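Local atomic coordinates of Rod shape-determining protein (MreC) (Helicobacter pylori, PDB entry 5LP5), a protein that binds the penicillin-binding protein PBP2 in a core cell-wall synthesis complex and is thought to take part in setting the rod shape of the cell. Residues Leu128-Glu141 with Asn146-Ser158. Residues are numbered along the deposited sequence; the frame is centred on the assembly and turned at random.
Sequences LVSHNQAIGIAVLE and NGFLNAHKRCAYS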
loop_
_atom_site.group_PDB
_atom_site.type_symbol
_atom_site.label_atom_id
_atom_site.label_comp_id
_atom_site.label_asym_id
_atom_site.label_seq_id
_atom_site.Cartn_x
_atom_site.Cartn_y
_atom_site.Cartn_z
ATOM N N LEU C 128 17.082 15.812 23.291
ATOM C CA LEU C 128 16.974 16.867 24.303
ATOM C C LEU C 128 15.593 16.871 24.960
ATOM O O LEU C 128 14.568 16.843 24.287
ATOM C CB LEU C 128 17.260 18.243 23.705
ATOM C CG LEU C 128 18.717 18.520 23.250
ATOM C CD1 LEU C 128 18.832 19.894 22.615
ATOM C CD2 LEU C 128 19.643 18.392 24.451
ATOM N N VAL C 129 15.591 16.916 26.288
ATOM C CA VAL C 129 14.384 16.857 27.098
ATOM C C VAL C 129 14.422 18.012 28.085
ATOM O O VAL C 129 15.478 18.303 28.636
ATOM C CB VAL C 129 14.345 15.519 27.882
ATOM C CG1 VAL C 129 13.137 15.435 28.800
ATOM C CG2 VAL C 129 14.307 14.362 26.913
ATOM N N SER C 130 13.275 18.664 28.307
ATOM C CA SER C 130 13.183 19.668 29.351
ATOM C C SER C 130 12.166 19.319 30.429
ATOM O O SER C 130 12.500 18.620 31.397
ATOM C CB SER C 130 13.005 21.082 28.818
ATOM O OG SER C 130 13.240 22.026 29.862
ATOM N N HIS C 131 10.952 19.812 30.326
ATOM C CA HIS C 131 10.026 19.617 31.440
ATOM C C HIS C 131 9.250 18.363 31.144
ATOM O O HIS C 131 8.073 18.416 30.818
ATOM C CB HIS C 131 9.121 20.831 31.620
ATOM C CG HIS C 131 9.809 22.002 32.247
ATOM N ND1 HIS C 131 11.033 22.473 31.816
ATOM C CD2 HIS C 131 9.436 22.807 33.273
ATOM C CE1 HIS C 131 11.389 23.506 32.563
ATOM N NE2 HIS C 131 10.438 23.730 33.455
ATOM N N ASN C 132 9.955 17.239 31.235
ATOM C CA ASN C 132 9.448 15.928 30.835
ATOM C C ASN C 132 8.845 15.899 29.446
ATOM O O ASN C 132 7.825 15.238 29.218
ATOM C CB ASN C 132 8.465 15.424 31.869
ATOM C CG ASN C 132 9.145 14.645 32.962
ATOM O OD1 ASN C 132 9.939 13.724 32.660
ATOM N ND2 ASN C 132 8.825 14.971 34.234
ATOM N N GLN C 133 9.519 16.598 28.533
ATOM C CA GLN C 133 9.060 16.778 27.156
ATOM C C GLN C 133 10.248 16.757 26.169
ATOM O O GLN C 133 11.338 17.160 26.513
ATOM C CB GLN C 133 8.254 18.091 27.034
ATOM C CG GLN C 133 7.598 18.322 25.692
ATOM C CD GLN C 133 6.658 19.533 25.670
ATOM O OE1 GLN C 133 6.081 19.870 24.608
ATOM N NE2 GLN C 133 6.448 20.156 26.840
ATOM N N ALA C 134 10.026 16.286 24.940
ATOM C CA ALA C 134 11.037 16.371 23.894
ATOM C C ALA C 134 11.049 17.770 23.282
ATOM O O ALA C 134 10.004 18.243 22.755
ATOM C CB ALA C 134 10.779 15.323 22.832
ATOM N N ILE C 135 12.208 18.432 23.339
ATOM C CA ILE C 135 12.402 19.766 22.719
ATOM C C ILE C 135 13.219 19.744 21.437
ATOM O O ILE C 135 13.158 20.688 20.665
ATOM C CB ILE C 135 13.042 20.797 23.682
ATOM C CG1 ILE C 135 14.471 20.378 24.098
ATOM C CG2 ILE C 135 12.164 20.968 24.904
ATOM C CD1 ILE C 135 15.228 21.453 24.865
ATOM N N GLY C 136 13.988 18.690 21.201
ATOM C CA GLY C 136 14.806 18.608 19.971
ATOM C C GLY C 136 15.946 17.620 20.105
ATOM O O GLY C 136 15.880 16.700 20.900
ATOM N N ILE C 137 16.977 17.796 19.306
ATOM C CA ILE C 137 18.112 16.890 19.333
ATOM C C ILE C 137 19.409 17.656 19.416
ATOM O O ILE C 137 19.431 18.867 19.257
ATOM C CB ILE C 137 18.175 15.999 18.069
ATOM C CG1 ILE C 137 18.463 16.852 16.825
ATOM C CG2 ILE C 137 16.869 15.226 17.897
ATOM C CD1 ILE C 137 18.570 16.063 15.545
ATOM N N ALA C 138 20.494 16.932 19.634
ATOM C CA ALA C 138 21.804 17.549 19.827
ATOM C C ALA C 138 22.886 16.722 19.169
ATOM O O ALA C 138 22.899 15.508 19.314
ATOM C CB ALA C 138 22.097 17.709 21.321
ATOM N N VAL C 139 23.793 17.386 18.476
ATOM C CA VAL C 139 24.923 16.684 17.849
ATOM C C VAL C 139 26.249 17.359 18.154
ATOM O O VAL C 139 26.355 18.590 18.115
ATOM C CB VAL C 139 24.798 16.628 16.312
ATOM C CG1 VAL C 139 25.757 15.579 15.763
ATOM C CG2 VAL C 139 23.365 16.332 15.893
ATOM N N LEU C 140 27.253 16.542 18.449
ATOM C CA LEU C 140 28.615 17.052 18.609
ATOM C C LEU C 140 29.282 17.067 17.245
ATOM O O LEU C 140 29.309 16.052 16.569
ATOM C CB LEU C 140 29.399 16.175 19.578
ATOM C CG LEU C 140 30.856 16.519 19.807
ATOM C CD1 LEU C 140 30.990 17.883 20.450
ATOM C CD2 LEU C 140 31.529 15.449 20.670
ATOM N N GLU C 141 29.782 18.218 16.827
ATOM C CA GLU C 141 30.499 18.351 15.552
ATOM C C GLU C 141 31.682 19.275 15.762
ATOM O O GLU C 141 31.527 20.383 16.291
ATOM C CB GLU C 141 29.617 18.928 14.443
ATOM C CG GLU C 141 28.528 17.989 13.936
ATOM C CD GLU C 141 27.432 18.709 13.144
ATOM O OE1 GLU C 141 27.131 19.893 13.428
ATOM O OE2 GLU C 141 26.846 18.074 12.243
ATOM N N ASN C 146 25.912 21.122 19.521
ATOM C CA ASN C 146 24.854 21.930 18.943
ATOM C C ASN C 146 23.482 21.321 19.163
ATOM O O ASN C 146 23.265 20.132 18.904
ATOM C CB ASN C 146 25.079 22.085 17.453
ATOM C CG ASN C 146 26.327 22.841 17.124
ATOM O OD1 ASN C 146 26.700 23.792 17.828
ATOM N ND2 ASN C 146 26.993 22.419 16.047
ATOM N N GLY C 147 22.554 22.159 19.618
ATOM C CA GLY C 147 21.162 21.738 19.795
ATOM C C GLY C 147 20.295 22.221 18.646
ATOM O O GLY C 147 20.246 23.422 18.366
ATOM N N PHE C 148 19.646 21.287 17.965
ATOM C CA PHE C 148 18.691 21.620 16.920
ATOM C C PHE C 148 17.301 21.297 17.414
ATOM O O PHE C 148 16.924 20.136 17.531
ATOM C CB PHE C 148 19.005 20.868 15.633
ATOM C CG PHE C 148 20.424 21.037 15.190
ATOM C CD1 PHE C 148 20.856 22.234 14.648
ATOM C CD2 PHE C 148 21.332 20.024 15.362
ATOM C CE1 PHE C 148 22.178 22.413 14.276
ATOM C CE2 PHE C 148 22.654 20.190 14.992
ATOM C CZ PHE C 148 23.079 21.388 14.440
ATOM N N LEU C 149 16.554 22.352 17.727
ATOM C CA LEU C 149 15.296 22.231 18.448
ATOM C C LEU C 149 14.139 21.853 17.531
ATOM O O LEU C 149 14.280 21.806 16.319
ATOM C CB LEU C 149 14.989 23.542 19.168
ATOM C CG LEU C 149 16.102 24.039 20.103
ATOM C CD1 LEU C 149 15.727 25.363 20.739
ATOM C CD2 LEU C 149 16.438 23.023 21.188
ATOM N N ASN C 150 12.986 21.588 18.137
ATOM C CA ASN C 150 11.779 21.202 17.396
ATOM C C ASN C 150 11.524 22.249 16.295
ATOM O O ASN C 150 11.547 23.459 16.522
ATOM C CB ASN C 150 10.523 21.128 18.282
ATOM C CG ASN C 150 10.398 19.836 19.059
ATOM O OD1 ASN C 150 10.856 18.770 18.625
ATOM N ND2 ASN C 150 9.732 19.916 20.225
ATOM N N ALA C 151 11.327 21.759 15.083
ATOM C CA ALA C 151 11.029 22.615 13.930
ATOM C C ALA C 151 12.243 23.145 13.216
ATOM O O ALA C 151 12.079 23.751 12.156
ATOM C CB ALA C 151 10.079 23.760 14.286
ATOM N N HIS C 152 13.450 22.865 13.708
ATOM C CA HIS C 152 14.664 23.083 12.892
ATOM C C HIS C 152 14.724 22.085 11.726
ATOM O O HIS C 152 14.293 20.950 11.853
ATOM C CB HIS C 152 15.943 23.005 13.759
ATOM C CG HIS C 152 17.203 23.422 13.051
ATOM N ND1 HIS C 152 17.290 24.569 12.296
ATOM C CD2 HIS C 152 18.421 22.835 12.972
ATOM C CE1 HIS C 152 18.514 24.686 11.808
ATOM N NE2 HIS C 152 19.212 23.635 12.188
ATOM N N LYS C 153 15.263 22.517 10.599
ATOM C CA LYS C 153 15.494 21.662 9.428
ATOM C C LYS C 153 16.129 20.289 9.755
ATOM O O LYS C 153 15.852 19.293 9.108
ATOM C CB LYS C 153 16.394 22.435 8.427
ATOM C CG LYS C 153 16.540 21.872 7.026
ATOM C CD LYS C 153 17.464 22.746 6.181
ATOM C CE LYS C 153 17.817 22.051 4.863
ATOM N NZ LYS C 153 18.356 22.979 3.828
ATOM N N ARG C 154 17.015 20.268 10.740
ATOM C CA ARG C 154 17.814 19.080 11.067
ATOM C C ARG C 154 17.230 18.244 12.202
ATOM O O ARG C 154 17.745 17.166 12.514
ATOM C CB ARG C 154 19.210 19.521 11.502
ATOM C CG ARG C 154 20.008 20.202 10.397
ATOM C CD ARG C 154 21.444 20.432 10.787
ATOM N NE ARG C 154 22.093 19.202 11.250
ATOM C CZ ARG C 154 23.333 19.135 11.721
ATOM N NH1 ARG C 154 24.072 20.226 11.775
ATOM N NH2 ARG C 154 23.828 17.976 12.140
ATOM N N CYS C 155 16.177 18.754 12.840
ATOM C CA CYS C 155 15.574 18.075 13.968
ATOM C C CYS C 155 14.581 17.065 13.474
ATOM O O CYS C 155 13.584 17.428 12.861
ATOM C CB CYS C 155 14.896 19.069 14.901
ATOM S SG CYS C 155 13.904 18.255 16.160
ATOM N N ALA C 156 14.865 15.797 13.736
ATOM C CA ALA C 156 13.985 14.694 13.356
ATOM C C ALA C 156 14.171 13.517 14.299
ATOM O O ALA C 156 15.272 13.232 14.739
ATOM C CB ALA C 156 14.264 14.253 11.925
ATOM N N TYR C 157 13.077 12.836 14.622
ATOM C CA TYR C 157 13.153 11.668 15.472
ATOM C C TYR C 157 11.877 10.852 15.420
ATOM O O TYR C 157 10.920 11.266 14.788
ATOM C CB TYR C 157 13.492 12.067 16.893
ATOM C CG TYR C 157 12.629 13.145 17.511
ATOM C CD1 TYR C 157 11.510 12.822 18.259
ATOM C CD2 TYR C 157 12.976 14.485 17.413
ATOM C CE1 TYR C 157 10.731 13.802 18.867
ATOM C CE2 TYR C 157 12.212 15.473 18.027
ATOM C CZ TYR C 157 11.090 15.129 18.741
ATOM O OH TYR C 157 10.368 16.125 19.358
ATOM N N SER C 158 11.894 9.660 16.024
ATOM C CA SER C 158 10.783 8.699 15.916
ATOM C C SER C 158 9.773 8.833 17.048
ATOM O O SER C 158 10.142 8.778 18.207
ATOM C CB SER C 158 11.290 7.269 15.895
ATOM O OG SER C 158 10.184 6.415 15.630
#
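Glu141 and Arg154 meet in a salt bridge, OE2 to NH2 at 3.0 Å, with the carboxylate at the edge of the guanidinium and the two planes turned 39° apart. NH2 comes in from above the carboxylate plane, and a weaker bond runs from NH1 to OE1. Phe148 lies against one face of the Arg154 guanidinium, with CE2 over its centre, 3.4 Å from that plane, while CG2 of Val139 reaches the ring's edge. Gln139 of the PBP2 chain also bonds NH2 of Arg154, and the same glutamine packs on Ile137 and Val139, so this face of the sheet lies at the interface.

Behind these side chains, 134-141 and 144-149 form an antiparallel hairpin in one of the chain's two six-stranded barrels. Ile137 and Phe148 exchange both backbone bonds, as do Val139 and Asn146. With chi1 at 67°, CG1 of Ile137 lies between the backbone N and the carbonyl carbon, which sends CD1 toward the carbonyl of Arg154. CG2 of Ile137 packs on Tyr157 CD2 at 4.0 Å.

Past Gly136 the pairing passes to Asn150, whose N bonds Ile135 O at 2.7 Å and whose ND2 bonds Ala134 O at 3.0 Å. Tyr157 OH donates to a lone pair of Asn150 OD1 (2.8 Å) and ND2 also bonds Phe231 O, which together fix the amide's rotation.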